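Local coordinates for protein alanine dehydrogenase (Archaeoglobus fulgidus, PDB 1OMO) that catalyses the NAD-dependent oxidative deamination of L-alanine to pyruvate and the reverse reductive amination, working as a homodimer, at residues L51-A56 and A62-V67; A83-N88 and A299-V304; E229-A234 and G248-A253; D239-A244 and E262-T267. All blocks are in the same frame, centred on the assembly; numbering follows the deposited sequence.

Interaction 1. Residues L51-A56 and A62-V67; sequences LRAMPA and AGLKWV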
loop_
_atom_site.group_PDB
_atom_site.type_symbol
_atom_site.label_atom_id
_atom_site.label_comp_id
_atom_site.label_asym_id
_atom_site.label_seq_id
_atom_site.Cartn_x
_atom_site.Cartn_y
_atom_site.Cartn_z
ATOM N N LEU A 51 6.561 -0.611 -8.585
ATOM C CA LEU A 51 5.400 -1.208 -7.920
ATOM C C LEU A 51 4.607 -0.039 -7.311
ATOM O O LEU A 51 5.189 0.964 -6.884
ATOM C CB LEU A 51 5.838 -2.190 -6.826
ATOM C CG LEU A 51 5.966 -3.626 -7.342
ATOM C CD1 LEU A 51 6.878 -4.459 -6.463
ATOM C CD2 LEU A 51 4.588 -4.236 -7.432
ATOM N N ARG A 52 3.287 -0.170 -7.301
ATOM C CA ARG A 52 2.407 0.870 -6.784
ATOM C C ARG A 52 1.356 0.269 -5.888
ATOM O O ARG A 52 0.817 -0.780 -6.207
ATOM C CB ARG A 52 1.683 1.569 -7.928
ATOM C CG ARG A 52 2.621 2.160 -8.911
ATOM C CD ARG A 52 1.910 2.644 -10.161
ATOM N NE ARG A 52 2.889 2.838 -11.221
ATOM C CZ ARG A 52 2.604 3.225 -12.454
ATOM N NH1 ARG A 52 3.583 3.365 -13.340
ATOM N NH2 ARG A 52 1.349 3.474 -12.797
ATOM N N ALA A 53 1.060 0.954 -4.786
ATOM C CA ALA A 53 0.042 0.534 -3.826
ATOM C C ALA A 53 -1.138 1.469 -4.049
ATOM O O ALA A 53 -0.985 2.703 -4.030
ATOM C CB ALA A 53 0.560 0.693 -2.433
ATOM N N MET A 54 -2.322 0.898 -4.226
ATOM C CA MET A 54 -3.503 1.718 -4.471
ATOM C C MET A 54 -4.640 1.302 -3.530
ATOM O O MET A 54 -5.442 0.458 -3.881
ATOM C CB MET A 54 -3.939 1.553 -5.941
ATOM C CG MET A 54 -2.836 1.872 -6.959
ATOM S SD MET A 54 -3.268 1.644 -8.701
ATOM C CE MET A 54 -4.856 2.508 -8.781
ATOM N N PRO A 55 -4.710 1.877 -2.321
ATOM C CA PRO A 55 -5.779 1.513 -1.369
ATOM C C PRO A 55 -7.016 2.375 -1.500
ATOM O O PRO A 55 -6.921 3.518 -1.901
ATOM C CB PRO A 55 -5.109 1.706 -0.007
ATOM C CG PRO A 55 -4.263 2.909 -0.263
ATOM C CD PRO A 55 -3.673 2.688 -1.651
ATOM N N ALA A 56 -8.173 1.827 -1.161
ATOM C CA ALA A 56 -9.425 2.578 -1.232
ATOM C C ALA A 56 -10.547 1.958 -0.409
ATOM O O ALA A 56 -10.572 0.764 -0.174
ATOM C CB ALA A 56 -9.879 2.719 -2.682
ATOM N N ALA A 62 -13.067 -2.456 1.637
ATOM C CA ALA A 62 -11.804 -1.754 1.671
ATOM C C ALA A 62 -10.874 -2.726 0.984
ATOM O O ALA A 62 -11.156 -3.922 0.946
ATOM C CB ALA A 62 -11.362 -1.486 3.102
ATOM N N GLY A 63 -9.809 -2.216 0.386
ATOM C CA GLY A 63 -8.857 -3.101 -0.285
ATOM C C GLY A 63 -7.612 -2.383 -0.726
ATOM O O GLY A 63 -7.552 -1.150 -0.720
ATOM N N LEU A 64 -6.595 -3.143 -1.100
ATOM C CA LEU A 64 -5.364 -2.536 -1.583
ATOM C C LEU A 64 -4.879 -3.254 -2.828
ATOM O O LEU A 64 -4.731 -4.466 -2.804
ATOM C CB LEU A 64 -4.258 -2.581 -0.514
ATOM C CG LEU A 64 -2.965 -1.953 -1.099
ATOM C CD1 LEU A 64 -2.289 -1.103 -0.072
ATOM C CD2 LEU A 64 -2.006 -3.033 -1.600
ATOM N N LYS A 65 -4.635 -2.522 -3.914
ATOM C CA LYS A 65 -4.118 -3.155 -5.117
ATOM C C LYS A 65 -2.615 -2.850 -5.131
ATOM O O LYS A 65 -2.194 -1.720 -4.827
ATOM C CB LYS A 65 -4.771 -2.598 -6.392
ATOM C CG LYS A 65 -4.539 -3.499 -7.603
ATOM C CD LYS A 65 -5.137 -2.949 -8.892
ATOM C CE LYS A 65 -4.355 -1.723 -9.413
ATOM N NZ LYS A 65 -4.961 -1.254 -10.670
ATOM N N TRP A 66 -1.826 -3.875 -5.449
ATOM C CA TRP A 66 -0.362 -3.769 -5.510
ATOM C C TRP A 66 0.030 -4.238 -6.929
ATOM O O TRP A 66 0.007 -5.426 -7.227
ATOM C CB TRP A 66 0.217 -4.652 -4.405
ATOM C CG TRP A 66 1.688 -4.663 -4.212
ATOM C CD1 TRP A 66 2.465 -5.774 -4.115
ATOM C CD2 TRP A 66 2.547 -3.549 -3.941
ATOM N NE1 TRP A 66 3.750 -5.433 -3.792
ATOM C CE2 TRP A 66 3.835 -4.067 -3.683
ATOM C CE3 TRP A 66 2.358 -2.157 -3.901
ATOM C CZ2 TRP A 66 4.943 -3.242 -3.370
ATOM C CZ3 TRP A 66 3.451 -1.328 -3.595
ATOM C CH2 TRP A 66 4.730 -1.883 -3.338
ATOM N N VAL A 67 0.301 -3.265 -7.800
ATOM C CA VAL A 67 0.632 -3.448 -9.230
ATOM C C VAL A 67 2.061 -3.084 -9.578
ATOM O O VAL A 67 2.597 -2.117 -9.050
ATOM C CB VAL A 67 -0.107 -2.472 -10.141
ATOM C CG1 VAL A 67 -0.566 -3.166 -11.357
ATOM C CG2 VAL A 67 -1.172 -1.738 -9.379
#
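V67 O accepts from R52 N at 2.7 Å and is also met by the CA-H of L51, so one carbonyl receives two neighbours of the facing strand. This is one end of an antiparallel beta hairpin, strands 50-58 and 61-69, in the mixed sheet through which the two subunits pack. R52 with V67, M54 with K65 and A56 with G63 form the hydrogen-bonded pairs, two bonds each. In the middle pair M54 N lies 2.7 Å from K65 O, and K65 N returns a bond of 3.1 Å to M54 O.

One face of the sheet carries A53, P55, L64 and W66. With CG of W66 anti to its backbone N (chi1 -177°), the indole lies back across the partner strand. L51 CB covers its six-membered ring, 3.9 Å from the centroid, and A53 CA sits in plane at the edge. W66 NE1 bonds to N88 of the second subunit, tying the indole to the dimer interface.

On the other face M54 and K65 run side by side, pointing the same way. K65, the inferred proton donor/acceptor, extends from the backbone and then bends at chi3; its NZ forms a salt bridge with D297 and a hydrogen bond with T105. Just before that nitrogen, K65 CE rests 3.6 Å from M54 SD.

Interaction 2. Residues A83-N88 and A299-V304; sequences ALMILN and AVAKVV
The M85 side chain swings to the side of its own carbonyl carbon (chi1 161°), and it is this rotation that sends the methylene off strand 83-88 to meet A301 of helix 294-311. The chain then turns at chi2 (64°) and again at chi3, folding SD and CE round instead of running straight on. The atom that touches is therefore the inner carbon: M85 CG stands 3.8 Å from A301 CB, a methylene against a methyl.

Two residues along the strand, L87 approaches the same alanine from a second position. Its CG lies 4.2 Å from A301 CB, while L87 CD1 comes within 4.0 Å of A301 O and, more loosely, 4.5 Å of K302 CA. M85 and L87 thus both lean on the methyl of A301, in a helical segment that runs at 75° to the strand. The strand belongs to the mixed sheet, and helix 294-311 packs on the face of it that bears M54, K65 and M85.

Neighbours extend the patch. M99, from the adjoining strand 95-100, touches both M85 and A301, and Y61 packs on L87 and K302, whose ammonium donates to M59 O. M85 also lies against K65, the inferred catalytic lysine, so this packing probably backs the active-site lysine.

No hydrogen bond spans the two segments. Helix and strand meet mainly through carbon atoms, with A301 O the one polar atom touched; the contact is apolar and non-directional, that of a hydrophobic core.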
loop_
_atom_site.group_PDB
_atom_site.type_symbol
_atom_site.label_atom_id
_atom_site.label_comp_id
_atom_site.label_asym_id
_atom_site.label_seq_id
_atom_site.Cartn_x
_atom_site.Cartn_y
_atom_site.Cartn_z
ATOM N N ALA A 83 -1.082 -7.636 -11.246
ATOM C CA ALA A 83 -1.645 -6.960 -10.084
ATOM C C ALA A 83 -2.425 -7.905 -9.201
ATOM O O ALA A 83 -3.056 -8.859 -9.684
ATOM C CB ALA A 83 -2.527 -5.761 -10.498
ATOM N N LEU A 84 -2.352 -7.625 -7.901
ATOM C CA LEU A 84 -3.027 -8.394 -6.877
ATOM C C LEU A 84 -3.795 -7.431 -6.008
ATOM O O LEU A 84 -3.266 -6.376 -5.622
ATOM C CB LEU A 84 -2.039 -9.128 -5.993
ATOM C CG LEU A 84 -1.356 -10.360 -6.549
ATOM C CD1 LEU A 84 -0.464 -10.983 -5.437
ATOM C CD2 LEU A 84 -2.417 -11.337 -7.062
ATOM N N MET A 85 -5.029 -7.818 -5.691
ATOM C CA MET A 85 -5.926 -7.045 -4.845
ATOM C C MET A 85 -6.254 -7.855 -3.593
ATOM O O MET A 85 -6.614 -9.049 -3.672
ATOM C CB MET A 85 -7.235 -6.750 -5.601
ATOM C CG MET A 85 -8.465 -6.350 -4.721
ATOM S SD MET A 85 -8.213 -4.794 -3.821
ATOM C CE MET A 85 -8.594 -3.609 -5.184
ATOM N N ILE A 86 -6.099 -7.207 -2.445
ATOM C CA ILE A 86 -6.459 -7.806 -1.174
ATOM C C ILE A 86 -7.750 -7.039 -0.815
ATOM O O ILE A 86 -7.745 -5.806 -0.707
ATOM C CB ILE A 86 -5.399 -7.590 -0.058
ATOM C CG1 ILE A 86 -4.051 -8.240 -0.432
ATOM C CG2 ILE A 86 -5.942 -8.214 1.240
ATOM C CD1 ILE A 86 -2.852 -7.861 0.453
ATOM N N LEU A 87 -8.855 -7.767 -0.673
ATOM C CA LEU A 87 -10.165 -7.184 -0.357
ATOM C C LEU A 87 -10.413 -7.419 1.106
ATOM O O LEU A 87 -10.349 -8.561 1.545
ATOM C CB LEU A 87 -11.284 -7.894 -1.121
ATOM C CG LEU A 87 -12.328 -7.177 -1.963
ATOM C CD1 LEU A 87 -13.529 -8.085 -2.022
ATOM C CD2 LEU A 87 -12.729 -5.854 -1.413
ATOM N N ASN A 88 -10.736 -6.362 1.850
ATOM C CA ASN A 88 -10.973 -6.514 3.293
ATOM C C ASN A 88 -12.345 -6.048 3.748
ATOM O O ASN A 88 -13.071 -5.378 3.019
ATOM C CB ASN A 88 -9.939 -5.735 4.106
ATOM C CG ASN A 88 -8.494 -6.069 3.722
ATOM O OD1 ASN A 88 -8.067 -5.853 2.576
ATOM N ND2 ASN A 88 -7.734 -6.592 4.683
ATOM N N ALA A 299 -14.181 -1.060 -6.139
ATOM C CA ALA A 299 -15.569 -1.183 -6.612
ATOM C C ALA A 299 -15.690 -2.453 -7.444
ATOM O O ALA A 299 -16.533 -3.323 -7.203
ATOM C CB ALA A 299 -15.954 0.030 -7.468
ATOM N N VAL A 300 -14.816 -2.567 -8.421
ATOM C CA VAL A 300 -14.839 -3.717 -9.270
ATOM C C VAL A 300 -14.487 -5.020 -8.536
ATOM O O VAL A 300 -15.032 -6.066 -8.858
ATOM C CB VAL A 300 -13.910 -3.494 -10.470
ATOM C CG1 VAL A 300 -13.245 -4.786 -10.842
ATOM C CG2 VAL A 300 -14.720 -2.956 -11.661
ATOM N N ALA A 301 -13.576 -4.977 -7.575
ATOM C CA ALA A 301 -13.244 -6.200 -6.855
ATOM C C ALA A 301 -14.449 -6.667 -6.007
ATOM O O ALA A 301 -14.662 -7.880 -5.801
ATOM C CB ALA A 301 -12.008 -5.982 -5.979
ATOM N N LYS A 302 -15.240 -5.710 -5.525
ATOM C CA LYS A 302 -16.429 -6.042 -4.745
ATOM C C LYS A 302 -17.394 -6.893 -5.584
ATOM O O LYS A 302 -18.019 -7.838 -5.084
ATOM C CB LYS A 302 -17.162 -4.783 -4.283
ATOM C CG LYS A 302 -18.678 -5.061 -4.146
ATOM C CD LYS A 302 -19.441 -3.981 -3.414
ATOM C CE LYS A 302 -20.893 -4.420 -3.150
ATOM N NZ LYS A 302 -21.540 -3.517 -2.172
ATOM N N VAL A 303 -17.532 -6.552 -6.859
ATOM C CA VAL A 303 -18.428 -7.301 -7.727
ATOM C C VAL A 303 -17.921 -8.708 -7.989
ATOM O O VAL A 303 -18.704 -9.652 -8.024
ATOM C CB VAL A 303 -18.621 -6.575 -9.049
ATOM C CG1 VAL A 303 -19.275 -7.510 -10.067
ATOM C CG2 VAL A 303 -19.487 -5.341 -8.825
ATOM N N VAL A 304 -16.613 -8.840 -8.200
ATOM C CA VAL A 304 -15.986 -10.136 -8.436
ATOM C C VAL A 304 -16.126 -11.012 -7.194
ATOM O O VAL A 304 -16.378 -12.231 -7.289
ATOM C CB VAL A 304 -14.469 -9.985 -8.714
ATOM C CG1 VAL A 304 -13.762 -11.341 -8.588
ATOM C CG2 VAL A 304 -14.249 -9.394 -10.096
#

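Interaction 3. Residues E229-A234 and G248-A253; sequences EILKKA and GEINVA. With NA (sodium ion), chain C.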
loop_
_atom_site.group_PDB
_atom_site.type_symbol
_atom_site.label_atom_id
_atom_site.label_comp_id
_atom_site.label_asym_id
_atom_site.label_seq_id
_atom_site.Cartn_x
_atom_site.Cartn_y
_atom_site.Cartn_z
ATOM N N GLU A 229 -1.136 21.951 -27.697
ATOM C CA GLU A 229 -2.094 22.940 -28.214
ATOM C C GLU A 229 -3.534 22.411 -28.159
ATOM O O GLU A 229 -4.484 23.191 -28.201
ATOM C CB GLU A 229 -1.758 23.335 -29.666
ATOM C CG GLU A 229 -0.489 24.205 -29.852
ATOM C CD GLU A 229 -0.610 25.615 -29.252
ATOM O OE1 GLU A 229 -1.689 26.223 -29.372
ATOM O OE2 GLU A 229 0.380 26.132 -28.684
ATOM N N ILE A 230 -3.697 21.089 -28.108
ATOM C CA ILE A 230 -5.033 20.501 -28.013
ATOM C C ILE A 230 -5.534 20.795 -26.603
ATOM O O ILE A 230 -6.688 21.147 -26.416
ATOM C CB ILE A 230 -5.006 18.946 -28.203
ATOM C CG1 ILE A 230 -4.469 18.595 -29.585
ATOM C CG2 ILE A 230 -6.384 18.351 -28.030
ATOM C CD1 ILE A 230 -4.229 17.084 -29.801
ATOM N N LEU A 231 -4.653 20.666 -25.613
ATOM C CA LEU A 231 -5.019 20.906 -24.219
ATOM C C LEU A 231 -5.515 22.328 -23.994
ATOM O O LEU A 231 -6.545 22.540 -23.339
ATOM C CB LEU A 231 -3.834 20.602 -23.279
ATOM C CG LEU A 231 -3.332 19.151 -23.212
ATOM C CD1 LEU A 231 -2.202 19.018 -22.144
ATOM C CD2 LEU A 231 -4.503 18.235 -22.885
ATOM N N LYS A 232 -4.789 23.294 -24.543
ATOM C CA LYS A 232 -5.144 24.718 -24.405
ATOM C C LYS A 232 -6.554 25.068 -24.887
ATOM O O LYS A 232 -7.226 25.946 -24.354
ATOM C CB LYS A 232 -4.172 25.575 -25.220
ATOM C CG LYS A 232 -2.754 25.518 -24.772
ATOM C CD LYS A 232 -1.928 26.379 -25.681
ATOM C CE LYS A 232 -0.480 26.351 -25.294
ATOM N NZ LYS A 232 0.323 27.259 -26.158
ATOM N N LYS A 233 -6.969 24.356 -25.921
ATOM C CA LYS A 233 -8.234 24.567 -26.620
ATOM C C LYS A 233 -9.382 23.661 -26.174
ATOM O O LYS A 233 -10.459 23.682 -26.784
ATOM C CB LYS A 233 -7.928 24.378 -28.128
ATOM C CG LYS A 233 -9.023 23.840 -29.032
ATOM C CD LYS A 233 -8.518 23.617 -30.502
ATOM C CE LYS A 233 -7.589 22.416 -30.623
ATOM N NZ LYS A 233 -7.570 21.811 -32.026
ATOM N N ALA A 234 -9.184 22.904 -25.093
ATOM C CA ALA A 234 -10.214 21.948 -24.702
ATOM C C ALA A 234 -10.726 22.036 -23.277
ATOM O O ALA A 234 -10.109 22.650 -22.407
ATOM C CB ALA A 234 -9.692 20.495 -24.975
ATOM N N GLY A 248 -0.791 12.002 -15.563
ATOM C CA GLY A 248 -1.826 11.891 -16.590
ATOM C C GLY A 248 -1.458 12.559 -17.915
ATOM O O GLY A 248 -0.354 13.034 -18.068
ATOM N N GLU A 249 -2.376 12.614 -18.874
ATOM C CA GLU A 249 -2.045 13.233 -20.144
ATOM C C GLU A 249 -1.584 14.683 -19.936
ATOM O O GLU A 249 -0.763 15.201 -20.725
ATOM C CB GLU A 249 -3.247 13.160 -21.104
ATOM C CG GLU A 249 -3.111 13.905 -22.457
ATOM C CD GLU A 249 -1.861 13.542 -23.232
ATOM O OE1 GLU A 249 -1.448 12.364 -23.201
ATOM O OE2 GLU A 249 -1.299 14.441 -23.888
ATOM N N ILE A 250 -2.068 15.340 -18.883
ATOM C CA ILE A 250 -1.644 16.724 -18.671
ATOM C C ILE A 250 -0.343 16.921 -17.868
ATOM O O ILE A 250 0.061 18.070 -17.678
ATOM C CB ILE A 250 -2.710 17.559 -17.931
ATOM C CG1 ILE A 250 -2.737 17.197 -16.455
ATOM C CG2 ILE A 250 -4.089 17.275 -18.478
ATOM C CD1 ILE A 250 -3.651 18.092 -15.654
ATOM N N ASN A 251 0.326 15.854 -17.408
ATOM C CA ASN A 251 1.509 16.087 -16.545
ATOM C C ASN A 251 2.642 16.964 -17.103
ATOM O O ASN A 251 3.062 17.905 -16.430
ATOM C CB ASN A 251 2.034 14.747 -15.952
ATOM C CG ASN A 251 2.979 13.992 -16.868
ATOM O OD1 ASN A 251 4.201 14.221 -16.869
ATOM N ND2 ASN A 251 2.427 13.054 -17.633
ATOM N N VAL A 252 3.089 16.702 -18.329
ATOM C CA VAL A 252 4.168 17.482 -18.976
ATOM C C VAL A 252 3.759 18.950 -19.130
ATOM O O VAL A 252 4.516 19.874 -18.797
ATOM C CB VAL A 252 4.535 16.872 -20.394
ATOM C CG1 VAL A 252 5.656 17.674 -21.081
ATOM C CG2 VAL A 252 4.993 15.437 -20.227
ATOM N N ALA A 253 2.534 19.172 -19.599
ATOM C CA ALA A 253 2.031 20.515 -19.782
ATOM C C ALA A 253 2.023 21.302 -18.492
ATOM O O ALA A 253 2.468 22.456 -18.461
ATOM C CB ALA A 253 0.638 20.474 -20.362
HETATM NA NA NA C . -2.709 9.992 -22.549
#
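In the Rossmann-fold NAD domain, a sodium site lies beside a type I beta turn, G248 to N251, and L231 of helix 228-232 packs against E249 and I250 of that turn. The touching atom is L231 CD1. It lies 3.7 Å from A253 CB, at the start of helix 251-255, and 4.2 Å from I250 CA, with E249 O a little farther off at 4.3 Å. L231 holds CG opposite its carbonyl carbon (chi1 -64°), which points this methyl at A253 and I250. The CG2 branch of I250 is also near, 4.5 Å from the same L231 CD1. No hydrogen bond links the two segments; every close approach between them runs through this one leucine methyl, and the contact is plain apolar packing beside a polar site.

The turn itself is held by polar bonds. G248 O accepts twice from N251, at 3.0 Å from the backbone N and at 2.8 Å from ND2, so the asparagine side chain braces the turn that its own amide closes. N251 also bonds through its side chain to G222 and K223, the latter an NAD-binding residue.

E249 is one of the sodium ligands. Its side chain leaves the backbone on the carbonyl side and bends at chi2 (53°), bringing the carboxylate back beside the ion, which E225 binds as well; A218 completes the set of residues at the site. E249 OE2 accepts from L226 N, and E249 OE1 lies 2.8 Å from the sodium ion.

Interaction 4. Residues D239-A244 and E262-T267; sequences DDLEQA and EDVHAT
At the rim of the parallel Rossmann sheet, where strands 234-238 and 264-267 run next to each other, the residues leaving the first strand meet both ends of the second, V264 and T267. D239 and T267 are nearest by backbone, their CA atoms 5.5 Å apart, and D239 O lies 4.2 Å from T267 CB. Beyond them L241, on the first turn of helix 241-247, reaches over so that its CD1 stands 4.3 Å from V264 CG2. The backbone N of L241 is 4.5 Å from T267 CG2. The touches are loose, only that of L241 with V264 is purely apolar, and no hydrogen bond joins the segments.

Both ends are shaped by helix caps. D240 occupies the N-cap of helix 241-247, and its OD2 takes Q243 N at 2.8 Å through the anti lone pair, with an N-H...O angle of 158°. T267 is the N-cap of the next helix, 268-273: its side chain caps a backbone N there, while its own N donates to E270, an arrangement consistent with a capping box.

The D239 side chain turns from this contact toward the cofactor side. OD1 accepts from the backbone N atoms of T291 and G292, next to S290, an NAD-binding residue. Strand, helical connection and adjacent parallel strand make up a beta-alpha-beta crossover, the unit from which Rossmann-type nucleotide-binding domains are built.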
loop_
_atom_site.group_PDB
_atom_site.type_symbol
_atom_site.label_atom_id
_atom_site.label_comp_id
_atom_site.label_asym_id
_atom_site.label_seq_id
_atom_site.Cartn_x
_atom_site.Cartn_y
_atom_site.Cartn_z
ATOM N N ASP A 239 -9.487 12.434 -14.046
ATOM C CA ASP A 239 -9.746 11.288 -13.214
ATOM C C ASP A 239 -9.710 11.725 -11.758
ATOM O O ASP A 239 -10.640 11.572 -10.974
ATOM C CB ASP A 239 -8.568 10.336 -13.379
ATOM C CG ASP A 239 -9.018 9.008 -13.629
ATOM O OD1 ASP A 239 -8.190 8.115 -13.804
ATOM O OD2 ASP A 239 -10.260 8.872 -13.660
ATOM N N ASP A 240 -8.539 12.218 -11.414
ATOM C CA ASP A 240 -8.222 12.646 -10.092
ATOM C C ASP A 240 -7.288 13.764 -10.385
ATOM O O ASP A 240 -6.314 13.590 -11.111
ATOM C CB ASP A 240 -7.486 11.525 -9.385
ATOM C CG ASP A 240 -6.962 11.949 -8.055
ATOM O OD1 ASP A 240 -7.684 11.762 -7.062
ATOM O OD2 ASP A 240 -5.839 12.501 -7.995
ATOM N N LEU A 241 -7.577 14.929 -9.857
ATOM C CA LEU A 241 -6.725 16.053 -10.141
ATOM C C LEU A 241 -5.242 15.797 -9.851
ATOM O O LEU A 241 -4.391 15.990 -10.734
ATOM C CB LEU A 241 -7.208 17.288 -9.381
ATOM C CG LEU A 241 -6.335 18.515 -9.637
ATOM C CD1 LEU A 241 -6.214 18.787 -11.137
ATOM C CD2 LEU A 241 -6.937 19.718 -8.895
ATOM N N GLU A 242 -4.912 15.348 -8.643
ATOM C CA GLU A 242 -3.504 15.147 -8.319
ATOM C C GLU A 242 -2.780 14.055 -9.114
ATOM O O GLU A 242 -1.607 14.211 -9.456
ATOM C CB GLU A 242 -3.331 14.937 -6.820
ATOM C CG GLU A 242 -2.114 15.713 -6.268
ATOM C CD GLU A 242 -2.188 17.248 -6.439
ATOM O OE1 GLU A 242 -1.116 17.893 -6.372
ATOM O OE2 GLU A 242 -3.292 17.814 -6.630
ATOM N N GLN A 243 -3.468 12.964 -9.435
ATOM C CA GLN A 243 -2.826 11.917 -10.224
ATOM C C GLN A 243 -2.625 12.372 -11.680
ATOM O O GLN A 243 -1.680 11.930 -12.349
ATOM C CB GLN A 243 -3.650 10.632 -10.208
ATOM C CG GLN A 243 -3.921 10.091 -8.813
ATOM C CD GLN A 243 -4.528 8.705 -8.842
ATOM O OE1 GLN A 243 -4.741 8.126 -7.806
ATOM N NE2 GLN A 243 -4.797 8.163 -10.041
ATOM N N ALA A 244 -3.498 13.240 -12.177
ATOM C CA ALA A 244 -3.352 13.706 -13.555
ATOM C C ALA A 244 -2.105 14.592 -13.594
ATOM O O ALA A 244 -1.226 14.389 -14.451
ATOM C CB ALA A 244 -4.599 14.481 -14.012
ATOM N N GLU A 262 -6.503 26.116 -13.516
ATOM C CA GLU A 262 -7.753 26.695 -13.928
ATOM C C GLU A 262 -8.086 26.072 -15.274
ATOM O O GLU A 262 -9.244 26.039 -15.701
ATOM C CB GLU A 262 -7.639 28.207 -14.014
ATOM C CG GLU A 262 -8.246 28.861 -12.773
ATOM C CD GLU A 262 -8.314 30.366 -12.887
ATOM O OE1 GLU A 262 -7.230 30.972 -12.881
ATOM O OE2 GLU A 262 -9.432 30.938 -12.989
ATOM N N ASP A 263 -7.067 25.527 -15.922
ATOM C CA ASP A 263 -7.278 24.903 -17.199
ATOM C C ASP A 263 -7.957 23.541 -17.072
ATOM O O ASP A 263 -8.302 22.911 -18.079
ATOM C CB ASP A 263 -5.948 24.778 -17.940
ATOM C CG ASP A 263 -5.348 26.137 -18.277
ATOM O OD1 ASP A 263 -4.416 26.580 -17.574
ATOM O OD2 ASP A 263 -5.831 26.772 -19.243
ATOM N N VAL A 264 -8.143 23.067 -15.852
ATOM C CA VAL A 264 -8.823 21.791 -15.696
ATOM C C VAL A 264 -10.240 22.156 -15.304
ATOM O O VAL A 264 -10.467 22.865 -14.319
ATOM C CB VAL A 264 -8.196 20.893 -14.605
ATOM C CG1 VAL A 264 -9.065 19.672 -14.393
ATOM C CG2 VAL A 264 -6.822 20.438 -15.031
ATOM N N HIS A 265 -11.190 21.672 -16.088
ATOM C CA HIS A 265 -12.582 21.994 -15.848
ATOM C C HIS A 265 -13.276 21.267 -14.684
ATOM O O HIS A 265 -14.022 21.881 -13.911
ATOM C CB HIS A 265 -13.384 21.771 -17.137
ATOM C CG HIS A 265 -14.846 22.028 -16.981
ATOM N ND1 HIS A 265 -15.812 21.130 -17.394
ATOM C CD2 HIS A 265 -15.511 23.053 -16.401
ATOM C CE1 HIS A 265 -17.003 21.592 -17.068
ATOM N NE2 HIS A 265 -16.849 22.756 -16.464
ATOM N N ALA A 266 -13.048 19.968 -14.569
ATOM C CA ALA A 266 -13.703 19.206 -13.522
ATOM C C ALA A 266 -13.099 17.817 -13.456
ATOM O O ALA A 266 -12.260 17.487 -14.276
ATOM C CB ALA A 266 -15.193 19.104 -13.866
ATOM N N THR A 267 -13.514 17.018 -12.481
ATOM C CA THR A 267 -13.092 15.621 -12.393
ATOM C C THR A 267 -14.327 14.924 -12.980
ATOM O O THR A 267 -15.407 15.502 -13.033
ATOM C CB THR A 267 -12.918 15.118 -10.942
ATOM O OG1 THR A 267 -14.180 15.182 -10.264
ATOM C CG2 THR A 267 -11.900 15.965 -10.177
#

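The four contacts divide between the two domains. Interactions 1 and 2, with centres 10 Å apart, share the mixed sheet: strands 61-69 and 83-88 are neighbours in it, and W66 N probably bonds to L84 O. Both touch the second subunit. Interactions 3 and 4, 11 Å apart, belong to the Rossmann domain, and their segments alternate along the chain; I250 CD1 packs on V264 CG2. Between the pairs the centres are 21 to 32 Å apart. Helix 294-311, used in interaction 2, follows the Rossmann segments in sequence and brings the chain back from the NAD domain to the dimer sheet, where it packs near K65.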